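Local structure of putative thioesterase (Escherichia coli, 5UGZ) at residues A[244-247]-A[248-252]. The protein is probably a type II thioesterase of the colibactin pathway, hydrolysing thioester-bound intermediates to release them from the NRPS/PKS assembly line. Residues are numbered along the deposited sequence; the frame is centred on the assembly and turned at random.
Sequences QVVG and YVNQT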
# COMPACT_ATOMS: atom_id res chain seq x y z
N GLN A 244 -13.72 -1.83 -9.19
CA GLN A 244 -14.55 -1.47 -8.04
C GLN A 244 -13.76 -0.65 -7.03
O GLN A 244 -14.27 0.34 -6.50
CB GLN A 244 -15.09 -2.74 -7.36
CG GLN A 244 -16.22 -3.43 -8.09
CD GLN A 244 -16.26 -4.92 -7.80
OE1 GLN A 244 -15.51 -5.71 -8.39
NE2 GLN A 244 -17.14 -5.33 -6.88
N VAL A 245 -12.53 -1.08 -6.73
CA VAL A 245 -11.66 -0.29 -5.87
C VAL A 245 -11.55 1.14 -6.40
O VAL A 245 -11.67 2.11 -5.65
CB VAL A 245 -10.28 -0.95 -5.75
CG1 VAL A 245 -9.29 -0.01 -5.07
CG2 VAL A 245 -10.39 -2.24 -4.97
N VAL A 246 -11.32 1.29 -7.70
CA VAL A 246 -11.23 2.64 -8.24
C VAL A 246 -12.60 3.29 -8.24
O VAL A 246 -12.71 4.52 -8.20
CB VAL A 246 -10.63 2.68 -9.65
CG1 VAL A 246 -10.69 4.09 -10.14
CG2 VAL A 246 -9.18 2.20 -9.65
N GLY A 247 -13.68 2.50 -8.32
CA GLY A 247 -15.01 3.07 -8.20
C GLY A 247 -15.21 3.75 -6.86
O GLY A 247 -15.82 4.82 -6.78
N TYR A 248 -14.67 3.15 -5.79
CA TYR A 248 -14.73 3.70 -4.44
C TYR A 248 -13.77 4.87 -4.23
O TYR A 248 -14.12 5.85 -3.57
CB TYR A 248 -14.43 2.59 -3.44
CG TYR A 248 -15.58 1.64 -3.31
CD1 TYR A 248 -16.79 2.09 -2.79
CD2 TYR A 248 -15.49 0.33 -3.73
CE1 TYR A 248 -17.88 1.26 -2.68
CE2 TYR A 248 -16.59 -0.53 -3.61
CZ TYR A 248 -17.79 -0.04 -3.08
OH TYR A 248 -18.91 -0.83 -2.94
N VAL A 249 -12.55 4.77 -4.75
CA VAL A 249 -11.64 5.91 -4.73
C VAL A 249 -12.30 7.11 -5.39
O VAL A 249 -12.22 8.24 -4.88
CB VAL A 249 -10.29 5.56 -5.40
CG1 VAL A 249 -9.47 6.81 -5.64
CG2 VAL A 249 -9.50 4.60 -4.54
N ASN A 250 -12.96 6.88 -6.53
CA ASN A 250 -13.62 7.96 -7.26
C ASN A 250 -14.70 8.62 -6.41
O ASN A 250 -14.79 9.84 -6.34
CB ASN A 250 -14.22 7.43 -8.57
CG ASN A 250 -13.17 7.15 -9.65
OD1 ASN A 250 -12.02 7.60 -9.57
ND2 ASN A 250 -13.57 6.40 -10.68
N GLN A 251 -15.54 7.80 -5.76
CA GLN A 251 -16.66 8.28 -4.95
C GLN A 251 -16.19 8.96 -3.67
O GLN A 251 -16.87 9.87 -3.16
CB GLN A 251 -17.57 7.12 -4.61
CG GLN A 251 -18.41 7.35 -3.38
CD GLN A 251 -18.94 6.07 -2.80
OE1 GLN A 251 -18.18 5.20 -2.40
NE2 GLN A 251 -20.24 5.94 -2.78
N THR A 252 -15.07 8.52 -3.11
CA THR A 252 -14.47 9.18 -1.96
C THR A 252 -14.02 10.60 -2.31
O THR A 252 -14.29 11.55 -1.56
CB THR A 252 -13.29 8.37 -1.45
OG1 THR A 252 -13.76 7.06 -1.12
CG2 THR A 252 -12.67 9.03 -0.22
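Tyr248 against Gln244 and Asn250 against Val246 show how side chains lean on the preceding turn of their own helix, here helix 242-259, which packs on the parallel sheet of an alpha/beta-hydrolase fold. Tyr248 N donates to Gln244 O at 2.9 Å, and CD2 of its ring comes 3.0 Å from Gln244 O, which lies obliquely to the ring. With CG beside the backbone N (chi1 -74°), the ring is swung back toward the preceding turn, where Val245 CA sits at its edge and Gly247 C lies obliquely to it; beyond the helix it meets Ile228 and Phe201 of the sheet. Gly247 O accepts from Gln251 N at 3.2 Å. The next residue after Tyr248, Val249, bonds almost straight through its N to Val245 O (171°). Val246 O accepts from Asn250 N at 2.9 Å, and Val246 CG1 packs 3.7 Å from Asn250 ND2, the two side chains meeting at a slant. The Asn250 amide makes its hydrogen bonds outside the helix: ND2 gives to Val45 O while OD1 receives from Ser47 N, a two-point grip that fixes the rotation of the amide. With alanine in place of Asn250, Val45 O and Ser47 N would probably lose these partners and a gap would open beside Val246 CG1. The carbonyls of Gln244 to Gly247 thus each take a backbone N-H four residues on, while a polar amide beside a valine methyl ties one side of the helix to the 45-47 segment and the tyrosine side chain touches strands 198-203 and 225-230.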